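PDB 5LHF: N-(5'-phosphoribosyl)anthranilate isomerase from Thermococcus kodakarensis, which catalyses the isomerisation of N-(5-phospho-beta-D-ribosyl)anthranilate to 1-(2-carboxyphenylamino)-1-deoxy-D-ribulose 5-phosphate, the third step from chorismate to tryptophan. Local coordinates for residues E46-A51 with I55-T60; N69-T74 with Y97-M102; S141-D146 with G163-E168. All blocks are in the same frame, centred on the assembly; numbering follows the deposited sequence. Where two conformers were deposited one is given.

Contact 1. Residues E46-A51 with I55-T60; sequences ELIEMA and IYLVST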
ATOM      1  N   GLU A  46     -19.756  -1.253   0.497  1.00 17.33           N
ATOM      2  CA  GLU A  46     -20.255  -1.660   1.808  1.00 23.39           C
ATOM      3  C   GLU A  46     -19.145  -1.682   2.845  1.00 30.08           C
ATOM      4  O   GLU A  46     -19.329  -1.200   3.972  1.00 31.24           O
ATOM      5  CB  GLU A  46     -20.934  -3.021   1.730  1.00 33.27           C
ATOM      6  CG  GLU A  46     -21.324  -3.538   3.113  1.00 44.99           C
ATOM      7  CD  GLU A  46     -22.394  -2.689   3.781  1.00 67.28           C
ATOM      8  OE1 GLU A  46     -22.076  -1.611   4.335  1.00 68.96           O
ATOM      9  OE2 GLU A  46     -23.571  -3.105   3.772  1.00 77.26           O
ATOM     10  N   LEU A  47     -17.979  -2.231   2.494  1.00 20.20           N
ATOM     11  CA  LEU A  47     -16.880  -2.245   3.448  1.00 17.39           C
ATOM     12  C   LEU A  47     -16.452  -0.828   3.784  1.00 19.53           C
ATOM     13  O   LEU A  47     -16.187  -0.512   4.947  1.00 22.77           O
ATOM     14  CB  LEU A  47     -15.707  -3.058   2.894  1.00 15.98           C
ATOM     15  CG  LEU A  47     -16.109  -4.474   2.449  1.00 21.39           C
ATOM     16  CD1 LEU A  47     -14.981  -5.165   1.698  1.00 21.55           C
ATOM     17  CD2 LEU A  47     -16.541  -5.318   3.658  1.00 20.63           C
ATOM     18  N   ILE A  48     -16.418   0.052   2.778  1.00 13.71           N
ATOM     19  CA  ILE A  48     -15.984   1.427   3.001  1.00 14.10           C
ATOM     20  C   ILE A  48     -16.934   2.139   3.962  1.00 13.41           C
ATOM     21  O   ILE A  48     -16.510   2.969   4.781  1.00 18.20           O
ATOM     22  CB  ILE A  48     -15.852   2.151   1.643  1.00 13.90           C
ATOM     23  CG1 ILE A  48     -14.568   1.681   0.927  1.00 13.23           C
ATOM     24  CG2 ILE A  48     -15.839   3.671   1.797  1.00 15.02           C
ATOM     25  CD1 ILE A  48     -14.561   2.002  -0.578  1.00 15.45           C
ATOM     26  N   GLU A  49     -18.227   1.819   3.885  1.00 14.48           N
ATOM     27  CA  GLU A  49     -19.204   2.477   4.748  1.00 20.65           C
ATOM     28  C   GLU A  49     -19.082   1.998   6.189  1.00 22.10           C
ATOM     29  O   GLU A  49     -19.234   2.793   7.122  1.00 24.62           O
ATOM     30  CB  GLU A  49     -20.617   2.232   4.227  1.00 24.26           C
ATOM     31  CG  GLU A  49     -21.726   2.770   5.125  1.00 35.18           C
ATOM     32  CD  GLU A  49     -23.107   2.346   4.657  1.00 49.88           C
ATOM     33  OE1 GLU A  49     -23.211   1.320   3.946  1.00 50.05           O
ATOM     34  OE2 GLU A  49     -24.092   3.031   5.005  1.00 58.18           O
ATOM     35  N   MET A  50     -18.785   0.715   6.393  1.00 24.89           N
ATOM     36  CA  MET A  50     -18.713   0.189   7.749  0.50 21.02           C
ATOM     37  C   MET A  50     -17.334   0.317   8.389  1.00 20.62           C
ATOM     38  O   MET A  50     -17.226   0.154   9.613  1.00 18.10           O
ATOM     39  CB  MET A  50     -19.163  -1.272   7.756  0.50 21.54           C
ATOM     40  CG  MET A  50     -20.604  -1.435   7.306  0.50 24.90           C
ATOM     41  SD  MET A  50     -21.771  -0.489   8.317  0.50 31.41           S
ATOM     42  CE  MET A  50     -22.337  -1.760   9.445  0.50 27.00           C
ATOM     43  N   ALA A  51     -16.291   0.664   7.625  1.00 14.96           N
ATOM     44  CA  ALA A  51     -14.947   0.728   8.192  1.00 15.90           C
ATOM     45  C   ALA A  51     -14.828   1.785   9.290  1.00 16.21           C
ATOM     46  O   ALA A  51     -15.392   2.882   9.196  1.00 19.67           O
ATOM     47  CB  ALA A  51     -13.915   0.997   7.092  1.00 10.97           C
ATOM     48  N   ILE A  55      -9.785   3.399   5.069  1.00  9.90           N
ATOM     49  CA  ILE A  55      -9.779   2.254   4.166  1.00  7.88           C
ATOM     50  C   ILE A  55      -9.521   2.757   2.749  1.00 18.78           C
ATOM     51  O   ILE A  55     -10.298   3.559   2.209  1.00 15.43           O
ATOM     52  CB  ILE A  55     -11.075   1.427   4.259  1.00  9.33           C
ATOM     53  CG1 ILE A  55     -11.053   0.269   3.246  1.00 17.81           C
ATOM     54  CG2 ILE A  55     -12.332   2.308   4.135  1.00 14.51           C
ATOM     55  CD1 ILE A  55     -12.136  -0.769   3.492  1.00 16.06           C
ATOM     56  N   TYR A  56      -8.415   2.317   2.163  1.00 10.61           N
ATOM     57  CA  TYR A  56      -8.055   2.749   0.818  1.00  7.75           C
ATOM     58  C   TYR A  56      -8.819   1.965  -0.238  1.00  9.17           C
ATOM     59  O   TYR A  56      -8.915   0.739  -0.161  1.00  9.60           O
ATOM     60  CB  TYR A  56      -6.546   2.578   0.608  1.00  8.40           C
ATOM     61  CG  TYR A  56      -5.751   3.607   1.374  1.00 11.77           C
ATOM     62  CD1 TYR A  56      -5.474   3.437   2.728  1.00  9.80           C
ATOM     63  CD2 TYR A  56      -5.294   4.750   0.743  1.00 10.33           C
ATOM     64  CE1 TYR A  56      -4.765   4.397   3.433  1.00 17.17           C
ATOM     65  CE2 TYR A  56      -4.594   5.699   1.415  1.00 12.53           C
ATOM     66  CZ  TYR A  56      -4.317   5.527   2.760  1.00 15.06           C
ATOM     67  OH  TYR A  56      -3.608   6.524   3.407  1.00 17.91           O
ATOM     68  N   LEU A  57      -9.351   2.680  -1.231  1.00  6.51           N
ATOM     69  CA  LEU A  57      -9.811   2.056  -2.470  1.00  8.10           C
ATOM     70  C   LEU A  57      -8.576   1.813  -3.320  1.00 10.42           C
ATOM     71  O   LEU A  57      -7.972   2.769  -3.818  1.00 11.79           O
ATOM     72  CB  LEU A  57     -10.808   2.958  -3.194  1.00 10.21           C
ATOM     73  CG  LEU A  57     -11.571   2.350  -4.382  1.00  9.93           C
ATOM     74  CD1 LEU A  57     -12.506   1.221  -3.918  1.00 14.65           C
ATOM     75  CD2 LEU A  57     -12.357   3.436  -5.129  1.00 14.02           C
ATOM     76  N   VAL A  58      -8.177   0.548  -3.461  1.00  9.64           N
ATOM     77  CA  VAL A  58      -6.897   0.188  -4.069  1.00  8.17           C
ATOM     78  C   VAL A  58      -7.142  -0.289  -5.494  1.00 11.15           C
ATOM     79  O   VAL A  58      -7.964  -1.191  -5.714  1.00  9.69           O
ATOM     80  CB  VAL A  58      -6.201  -0.917  -3.260  1.00  8.21           C
ATOM     81  CG1 VAL A  58      -4.870  -1.262  -3.893  1.00  7.60           C
ATOM     82  CG2 VAL A  58      -6.057  -0.524  -1.765  1.00  6.79           C
ATOM     83  N   SER A  59      -6.405   0.267  -6.457  1.00  9.27           N
ATOM     84  CA  SER A  59      -6.636  -0.161  -7.832  1.00  9.61           C
ATOM     85  C   SER A  59      -5.464   0.182  -8.738  1.00 12.13           C
ATOM     86  O   SER A  59      -4.702   1.125  -8.497  1.00 13.29           O
ATOM     87  CB  SER A  59      -7.914   0.458  -8.402  1.00  9.81           C
ATOM     88  OG  SER A  59      -8.201  -0.096  -9.689  1.00  9.59           O
ATOM     89  N   THR A  60      -5.377  -0.576  -9.827  1.00 12.04           N
ATOM     90  CA  THR A  60      -4.453  -0.297 -10.914  1.00 18.93           C
ATOM     91  C   THR A  60      -5.110   0.470 -12.050  1.00 13.85           C
ATOM     92  O   THR A  60      -4.480   0.654 -13.098  1.00 14.33           O
ATOM     93  CB  THR A  60      -3.876  -1.602 -11.450  1.00 14.40           C
ATOM     94  OG1 THR A  60      -4.960  -2.434 -11.878  1.00 15.53           O
ATOM     95  CG2 THR A  60      -3.087  -2.317 -10.356  1.00 12.89           C
TER

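Contact 2. Residues N69-T74 with Y97-M102; sequences NAVEKT and YGVSVM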
ATOM      1  N   ASN A  69     -15.498   7.332 -11.559  1.00 10.12           N
ATOM      2  CA  ASN A  69     -16.651   6.457 -11.402  1.00 15.60           C
ATOM      3  C   ASN A  69     -16.556   5.642 -10.118  1.00 12.84           C
ATOM      4  O   ASN A  69     -17.545   5.486  -9.389  1.00 12.04           O
ATOM      5  CB  ASN A  69     -16.773   5.511 -12.598  1.00 13.19           C
ATOM      6  CG  ASN A  69     -17.893   4.505 -12.405  1.00 19.04           C
ATOM      7  OD1 ASN A  69     -19.074   4.869 -12.452  1.00 16.94           O
ATOM      8  ND2 ASN A  69     -17.535   3.241 -12.142  1.00 15.58           N
ATOM      9  N   ALA A  70     -15.376   5.099  -9.828  1.00 13.96           N
ATOM     10  CA  ALA A  70     -15.259   4.232  -8.661  1.00 11.08           C
ATOM     11  C   ALA A  70     -15.389   5.030  -7.370  1.00 13.19           C
ATOM     12  O   ALA A  70     -15.959   4.541  -6.391  1.00 12.79           O
ATOM     13  CB  ALA A  70     -13.940   3.460  -8.707  1.00  9.24           C
ATOM     14  N   VAL A  71     -14.889   6.270  -7.356  1.00  9.98           N
ATOM     15  CA  VAL A  71     -15.047   7.113  -6.170  1.00 13.09           C
ATOM     16  C   VAL A  71     -16.512   7.497  -5.972  1.00 12.08           C
ATOM     17  O   VAL A  71     -17.025   7.485  -4.843  1.00 14.29           O
ATOM     18  CB  VAL A  71     -14.129   8.347  -6.272  1.00 12.81           C
ATOM     19  CG1 VAL A  71     -14.346   9.301  -5.124  1.00 12.33           C
ATOM     20  CG2 VAL A  71     -12.672   7.893  -6.263  1.00 12.03           C
ATOM     21  N   GLU A  72     -17.212   7.851  -7.055  1.00 10.34           N
ATOM     22  CA  GLU A  72     -18.635   8.171  -6.925  1.00 11.53           C
ATOM     23  C   GLU A  72     -19.428   6.988  -6.395  1.00 16.80           C
ATOM     24  O   GLU A  72     -20.328   7.161  -5.563  1.00 15.81           O
ATOM     25  CB  GLU A  72     -19.228   8.612  -8.269  1.00 12.86           C
ATOM     26  CG  GLU A  72     -18.616   9.860  -8.815  1.00 15.81           C
ATOM     27  CD  GLU A  72     -19.155  10.224 -10.189  1.00 27.89           C
ATOM     28  OE1 GLU A  72     -18.665  11.221 -10.765  1.00 22.10           O
ATOM     29  OE2 GLU A  72     -20.059   9.512 -10.687  1.00 35.50           O
ATOM     30  N   LYS A  73     -19.133   5.777  -6.885  1.00 11.81           N
ATOM     31  CA  LYS A  73     -19.950   4.622  -6.511  1.00 10.27           C
ATOM     32  C   LYS A  73     -19.649   4.147  -5.087  1.00 16.07           C
ATOM     33  O   LYS A  73     -20.551   3.657  -4.394  1.00 15.85           O
ATOM     34  CB  LYS A  73     -19.731   3.468  -7.499  1.00 12.06           C
ATOM     35  CG  LYS A  73     -20.215   3.753  -8.924  1.00 20.05           C
ATOM     36  CD  LYS A  73     -21.737   3.847  -8.989  1.00 23.20           C
ATOM     37  CE  LYS A  73     -22.255   3.652 -10.414  1.00 29.65           C
ATOM     38  NZ  LYS A  73     -21.593   4.584 -11.387  1.00 29.52           N
ATOM     39  N   THR A  74     -18.402   4.281  -4.636  1.00 13.80           N
ATOM     40  CA  THR A  74     -18.000   3.719  -3.348  1.00 17.09           C
ATOM     41  C   THR A  74     -17.982   4.722  -2.201  1.00 19.89           C
ATOM     42  O   THR A  74     -17.961   4.306  -1.038  1.00 21.02           O
ATOM     43  CB  THR A  74     -16.603   3.098  -3.436  1.00 17.80           C
ATOM     44  OG1 THR A  74     -15.658   4.116  -3.805  1.00 14.09           O
ATOM     45  CG2 THR A  74     -16.578   1.969  -4.468  1.00 17.08           C
ATOM     46  N   TYR A  97     -13.051  15.314  -5.957  1.00 27.81           N
ATOM     47  CA  TYR A  97     -13.697  14.343  -5.095  1.00 28.97           C
ATOM     48  C   TYR A  97     -13.197  14.376  -3.658  1.00 23.07           C
ATOM     49  O   TYR A  97     -13.820  13.750  -2.802  1.00 29.01           O
ATOM     50  CB  TYR A  97     -13.543  12.928  -5.679  1.00 25.70           C
ATOM     51  CG  TYR A  97     -14.279  12.787  -6.993  1.00 22.49           C
ATOM     52  CD1 TYR A  97     -13.615  12.931  -8.203  1.00 21.29           C
ATOM     53  CD2 TYR A  97     -15.650  12.566  -7.020  1.00 22.77           C
ATOM     54  CE1 TYR A  97     -14.293  12.824  -9.407  1.00 25.21           C
ATOM     55  CE2 TYR A  97     -16.339  12.456  -8.217  1.00 24.15           C
ATOM     56  CZ  TYR A  97     -15.656  12.590  -9.410  1.00 23.88           C
ATOM     57  OH  TYR A  97     -16.341  12.484 -10.606  1.00 22.80           O
ATOM     58  N   GLY A  98     -12.142  15.126  -3.360  1.00 21.01           N
ATOM     59  CA  GLY A  98     -11.720  15.287  -1.982  1.00 27.25           C
ATOM     60  C   GLY A  98     -11.153  14.019  -1.389  1.00 29.89           C
ATOM     61  O   GLY A  98     -11.426  13.714  -0.226  1.00 38.49           O
ATOM     62  N   VAL A  99     -10.364  13.284  -2.146  1.00 25.40           N
ATOM     63  CA  VAL A  99      -9.763  12.047  -1.658  1.00 24.22           C
ATOM     64  C   VAL A  99      -8.318  12.300  -1.243  1.00 21.42           C
ATOM     65  O   VAL A  99      -7.639  13.195  -1.761  1.00 23.77           O
ATOM     66  CB  VAL A  99      -9.867  10.923  -2.715  1.00 11.96           C
ATOM     67  CG1 VAL A  99     -11.331  10.579  -2.997  1.00 10.72           C
ATOM     68  CG2 VAL A  99      -9.128  11.284  -4.000  1.00 15.54           C
ATOM     69  N   SER A 100      -7.844  11.514  -0.272  1.00 20.67           N
ATOM     70  CA  SER A 100      -6.429  11.466   0.081  1.00 22.89           C
ATOM     71  C   SER A 100      -5.793  10.351  -0.726  1.00 15.31           C
ATOM     72  O   SER A 100      -6.426   9.320  -0.956  1.00 22.08           O
ATOM     73  CB  SER A 100      -6.233  11.198   1.577  1.00 23.27           C
ATOM     74  OG  SER A 100      -7.054  12.063   2.337  1.00 41.99           O
ATOM     75  N   VAL A 101      -4.550  10.549  -1.162  1.00 18.95           N
ATOM     76  CA  VAL A 101      -3.928   9.632  -2.109  1.00 18.66           C
ATOM     77  C   VAL A 101      -2.669   9.019  -1.515  1.00 14.56           C
ATOM     78  O   VAL A 101      -1.811   9.731  -0.974  1.00 15.84           O
ATOM     79  CB  VAL A 101      -3.603  10.316  -3.447  1.00 16.07           C
ATOM     80  CG1 VAL A 101      -3.015   9.292  -4.417  1.00 12.59           C
ATOM     81  CG2 VAL A 101      -4.856  10.960  -4.021  1.00 13.30           C
ATOM     82  N   MET A 102      -2.560   7.696  -1.631  1.00 15.18           N
ATOM     83  CA  MET A 102      -1.295   6.990  -1.475  1.00 18.26           C
ATOM     84  C   MET A 102      -0.908   6.487  -2.858  1.00 20.15           C
ATOM     85  O   MET A 102      -1.690   5.789  -3.509  1.00 16.71           O
ATOM     86  CB  MET A 102      -1.402   5.849  -0.460  1.00 13.10           C
ATOM     87  CG  MET A 102      -0.138   4.943  -0.345  1.00 15.59           C
ATOM     88  SD  MET A 102       0.250   4.323   1.321  1.00 17.60           S
ATOM     89  CE  MET A 102      -1.309   3.560   1.767  1.00 16.88           C
TER

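Contact 3. Residues S141-D146 with G163-E168; sequences SGRRHD and GGLTPE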
ATOM      1  N   SER A 141      16.193 -12.796  -6.099  1.00 44.26           N
ATOM      2  CA  SER A 141      17.473 -12.306  -5.594  1.00 51.28           C
ATOM      3  C   SER A 141      17.560 -10.782  -5.613  1.00 55.29           C
ATOM      4  O   SER A 141      18.312 -10.198  -4.823  1.00 60.97           O
ATOM      5  CB  SER A 141      18.616 -12.907  -6.408  1.00 51.18           C
ATOM      6  OG  SER A 141      18.573 -12.452  -7.751  1.00 51.26           O
ATOM      7  N   GLY A 142      16.816 -10.122  -6.504  1.00 46.89           N
ATOM      8  CA  GLY A 142      16.812  -8.667  -6.567  1.00 35.46           C
ATOM      9  C   GLY A 142      16.164  -7.984  -5.378  1.00 26.26           C
ATOM     10  O   GLY A 142      16.221  -6.753  -5.282  1.00 29.38           O
ATOM     11  N   ARG A 143      15.554  -8.749  -4.477  1.00 29.29           N
ATOM     12  CA  ARG A 143      14.846  -8.143  -3.357  1.00 33.15           C
ATOM     13  C   ARG A 143      15.802  -7.388  -2.438  1.00 31.34           C
ATOM     14  O   ARG A 143      15.468  -6.307  -1.938  1.00 22.57           O
ATOM     15  CB  ARG A 143      14.082  -9.222  -2.597  1.00 33.98           C
ATOM     16  CG  ARG A 143      13.201  -8.700  -1.509  1.00 29.83           C
ATOM     17  CD  ARG A 143      12.232  -9.777  -1.052  1.00 36.23           C
ATOM     18  NE  ARG A 143      11.459  -9.289   0.076  1.00 29.99           N
ATOM     19  CZ  ARG A 143      10.344  -8.582  -0.039  1.00 32.08           C
ATOM     20  NH1 ARG A 143       9.845  -8.299  -1.246  1.00 27.81           N
ATOM     21  NH2 ARG A 143       9.729  -8.170   1.059  1.00 28.28           N
ATOM     22  N   ARG A 144      17.001  -7.934  -2.212  1.00 27.02           N
ATOM     23  CA  ARG A 144      17.987  -7.225  -1.402  1.00 33.87           C
ATOM     24  C   ARG A 144      18.360  -5.892  -2.042  1.00 29.31           C
ATOM     25  O   ARG A 144      18.514  -4.879  -1.350  1.00 25.53           O
ATOM     26  CB  ARG A 144      19.226  -8.100  -1.196  1.00 39.35           C
ATOM     27  CG  ARG A 144      19.065  -9.142  -0.091  1.00 54.44           C
ATOM     28  CD  ARG A 144      20.282 -10.057   0.028  1.00 64.19           C
ATOM     29  NE  ARG A 144      21.421  -9.412   0.683  1.00 68.08           N
ATOM     30  CZ  ARG A 144      21.691  -9.507   1.982  1.00 66.63           C
ATOM     31  NH1 ARG A 144      20.902 -10.219   2.775  1.00 65.47           N
ATOM     32  NH2 ARG A 144      22.751  -8.888   2.489  1.00 63.95           N
ATOM     33  N   HIS A 145      18.508  -5.880  -3.367  1.00 30.57           N
ATOM     34  CA  HIS A 145      18.729  -4.633  -4.091  1.00 27.13           C
ATOM     35  C   HIS A 145      17.573  -3.664  -3.883  1.00 29.48           C
ATOM     36  O   HIS A 145      17.781  -2.451  -3.755  1.00 26.41           O
ATOM     37  CB  HIS A 145      18.912  -4.939  -5.576  1.00 28.27           C
ATOM     38  CG  HIS A 145      18.712  -3.759  -6.476  1.00 30.16           C
ATOM     39  ND1 HIS A 145      17.464  -3.324  -6.872  1.00 33.91           N
ATOM     40  CD2 HIS A 145      19.605  -2.939  -7.080  1.00 34.94           C
ATOM     41  CE1 HIS A 145      17.598  -2.276  -7.665  1.00 33.72           C
ATOM     42  NE2 HIS A 145      18.887  -2.023  -7.808  1.00 31.28           N
ATOM     43  N   ASP A 146      16.343  -4.179  -3.871  1.00 28.65           N
ATOM     44  CA  ASP A 146      15.185  -3.310  -3.691  1.00 20.18           C
ATOM     45  C   ASP A 146      15.190  -2.659  -2.313  1.00 20.05           C
ATOM     46  O   ASP A 146      14.840  -1.483  -2.181  1.00 24.29           O
ATOM     47  CB  ASP A 146      13.896  -4.096  -3.920  1.00 20.75           C
ATOM     48  CG  ASP A 146      13.753  -4.588  -5.354  1.00 28.06           C
ATOM     49  OD1 ASP A 146      14.625  -4.272  -6.188  1.00 31.18           O
ATOM     50  OD2 ASP A 146      12.754  -5.282  -5.642  1.00 29.01           O
ATOM     51  N   GLY A 163       5.280  -5.200  -0.257  1.00 21.75           N
ATOM     52  CA  GLY A 163       5.751  -6.233  -1.157  1.00 18.27           C
ATOM     53  C   GLY A 163       6.324  -7.449  -0.461  1.00 17.26           C
ATOM     54  O   GLY A 163       7.463  -7.427   0.009  1.00 15.61           O
ATOM     55  N   GLY A 164       5.530  -8.518  -0.390  1.00 15.66           N
ATOM     56  CA  GLY A 164       5.991  -9.791   0.131  1.00 24.14           C
ATOM     57  C   GLY A 164       6.398  -9.811   1.587  1.00 19.45           C
ATOM     58  O   GLY A 164       7.168 -10.684   1.981  1.00 20.30           O
ATOM     59  N   LEU A 165       5.897  -8.887   2.405  1.00 11.81           N
ATOM     60  CA  LEU A 165       6.229  -8.884   3.824  1.00 12.82           C
ATOM     61  C   LEU A 165       5.449  -9.968   4.548  1.00 15.93           C
ATOM     62  O   LEU A 165       4.285 -10.228   4.235  1.00 16.24           O
ATOM     63  CB  LEU A 165       5.917  -7.523   4.446  1.00 10.31           C
ATOM     64  CG  LEU A 165       6.770  -6.392   3.899  1.00 13.73           C
ATOM     65  CD1 LEU A 165       6.369  -5.047   4.521  1.00 16.54           C
ATOM     66  CD2 LEU A 165       8.261  -6.700   4.125  1.00 12.98           C
ATOM     67  N   THR A 166       6.092 -10.597   5.523  1.00 15.42           N
ATOM     68  CA  THR A 166       5.546 -11.723   6.265  1.00 16.39           C
ATOM     69  C   THR A 166       6.005 -11.579   7.709  1.00 19.90           C
ATOM     70  O   THR A 166       6.953 -10.838   7.986  1.00 17.57           O
ATOM     71  CB  THR A 166       6.038 -13.076   5.722  1.00 20.27           C
ATOM     72  OG1 THR A 166       7.437 -13.210   6.000  1.00 15.93           O
ATOM     73  CG2 THR A 166       5.816 -13.204   4.211  1.00 17.96           C
ATOM     74  N   PRO A 167       5.370 -12.298   8.651  1.00 13.54           N
ATOM     75  CA  PRO A 167       5.871 -12.256  10.035  1.00 12.58           C
ATOM     76  C   PRO A 167       7.333 -12.637  10.154  1.00 14.98           C
ATOM     77  O   PRO A 167       8.027 -12.118  11.035  1.00 18.79           O
ATOM     78  CB  PRO A 167       4.970 -13.262  10.766  1.00 12.23           C
ATOM     79  CG  PRO A 167       3.698 -13.224  10.006  1.00 15.48           C
ATOM     80  CD  PRO A 167       4.128 -13.086   8.561  1.00  9.49           C
ATOM     81  N   GLU A 168       7.819 -13.511   9.274  1.00 15.39           N
ATOM     82  CA  GLU A 168       9.188 -14.013   9.357  1.00 19.57           C
ATOM     83  C   GLU A 168      10.220 -13.061   8.767  1.00 18.48           C
ATOM     84  O   GLU A 168      11.382 -13.095   9.190  1.00 23.66           O
ATOM     85  CB  GLU A 168       9.299 -15.368   8.650  1.00 18.49           C
ATOM     86  CG  GLU A 168       8.511 -16.481   9.314  1.00 25.15           C
ATOM     87  CD  GLU A 168       7.030 -16.457   8.954  1.00 37.81           C
ATOM     88  OE1 GLU A 168       6.601 -15.575   8.168  1.00 30.31           O
ATOM     89  OE2 GLU A 168       6.290 -17.326   9.458  1.00 40.63           O
TER

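Contact 1. Residues E46-A51 with I55-T60
Leu-47 opens the contact modestly: its CB lies 4.3 Å from CD1 of Ile-55, and its side chain also packs on Val-29 of strand 26-30. One residue on, Ile-48 does most of the helix's work. With CG1 anti to its carbonyl carbon (chi1 -75°), its longer branch reaches the side chains of the strand: CG1 sits 4.0 Å from CG2 of Ile-55, and CD1 goes further, meeting CD1 of Leu-57 at 4.0 Å with the two side chains at about a right angle. Leu-57 in turn packs on Ala-70 and Thr-74 of helix 64-74. This is the return half of a beta-alpha-beta unit of the TIM barrel, in which strand 26-30 leads into helix 41-50 and the chain comes back as strand 55-59; the segments 46-50 and 55-59 run nearly antiparallel, at 161°, with their axes 9.2 Å apart. Ala-51, the first residue beyond the helix, puts its CB 3.6 Å from CG2 of Ile-55. That CG2 methyl, held between the backbone N and carbonyl carbon of its own residue, also lies 3.9 Å from CA of Ile-48, and so is packed against both Ile-48 and Ala-51.

Contact 2. Residues N69-T74 with Y97-M102
Tyr-97 meets helix 64-74 at both ends of its side chain. At the far end its hydroxyl donates a short hydrogen bond, OH to OE1 of Glu-72 at 2.6 Å, arriving on the anti side of the carboxylate and 18° out of its plane. At the near end, CB lies 3.8 Å from CG1 of Val-71. The aliphatic part of Glu-72 follows the ring obliquely, CG coming within 3.5 Å of CE2 of Tyr-97, and the carboxylate and ring planes stand 46° apart. Val-71 CG1 has a second partner deeper in, CG1 of Val-99 at 3.9 Å, so one methyl fills the angle between the tyrosine and the valine.

Torsions explain the reach. Glu-72 stays fully extended beyond CG, which carries its carboxylate out to the phenol, and Val-71 places CG1 anti to its backbone N (chi1 175°), facing the other segment. An alanine in place of Tyr-97 would remove ring and hydroxyl together, and would probably leave the Glu-72 carboxylate without this donor and Val-71 CG1 without the ring carbons that pack on it.

Behind this first shell, the last turn of the helix is tied up by its own side chains. Thr-74 OG1 donates to the carbonyl O of Ala-70 at 2.6 Å, reaching it from the face opposite to Thr-74 N, and Lys-73 NZ bonds to Asn-69 OD1 at 2.7 Å. On the other segment Gly-98, with positive phi, turns the chain out of helix 87-97, and Val-99 packs on Leu-93 and Ile-79 as strand 100-106 begins. Helix 64-74 thus packs on the turn between helix 87-97 and strand 100-106, at the N-terminal end of that strand, and joins neighbouring beta-alpha units of the TIM barrel.

Contact 3. Residues S141-D146 with G163-E168
The guanidinium of Arg-143 presents its edge to the loop 163-168, with the carbonyl O of Gly-163 and CD2 of Leu-165 both lying near its plane. A second flat group belongs to the same helix start: the imidazole of His-145 meets OD1 of Asp-146 at its edge, in the ring plane, ND1 donating at 3.1 Å. The end-on edge of the guanidinium grips the Gly-163 oxygen with two nitrogens: Arg-143 NH2 donates to Gly-163 O at 2.6 Å and NH1 to the same atom at 2.8 Å. The two bonds differ in kind. NH2 comes in nearly along the C=O axis, whereas NH1 stands 53° out of the carbonyl plane, away from a lone pair. Sharing one acceptor bends both, to N-H...O angles of 142° and 131°, but fixes the rotation of the group. Leu-165 CD2 touches the same edge, 3.7 Å from Arg-143 NH2.

The arginine gets there by being long and straight. Its CG is anti to the backbone N and the chain runs extended out to NE, spanning from the first turn of helix 143-156 to the loop after strand 160-162. These are two successive loops on the C-terminal side of the TIM barrel, the side on which barrels of this fold carry their active sites. NH1 also bonds to the carbonyl of Gly-138, so the guanidinium ties two backbone carbonyls, on two loops, to the start of the helix. The glycines opposite it have separate reasons: a CB on Gly-164 would lie 3.4 Å from Arg-143 NH1, while the backbone angles of Gly-163 would jam a CB against the carbonyl O of the residue before.

Beyond the arginine, the other carboxylate oxygen of Asp-146, OD2, makes a salt bridge with Arg-109 and accepts from the backbone N of Gly-138.

From the N terminus, contact 1 comes first and closes the shortest loop, folding helix 41-50 back on strand 55-59. The chain then runs directly into helix 64-74, where contact 2 opens; it closes at residues 97-102 after taking in strand 78-81 and helix 87-97. Contact 3 opens later and closes in the loop after strand 160-162, joining it to the start of helix 143-156. The three follow in series, neither nesting nor crossing. Contacts 1 and 2 share a wall of the barrel and touch, through Ile-48 and Leu-57 on Thr-74 and through Tyr-56 on Met-102. Contact 3 lies on the opposite side of the chain's centre, its centre about 26 Å from that of contact 1.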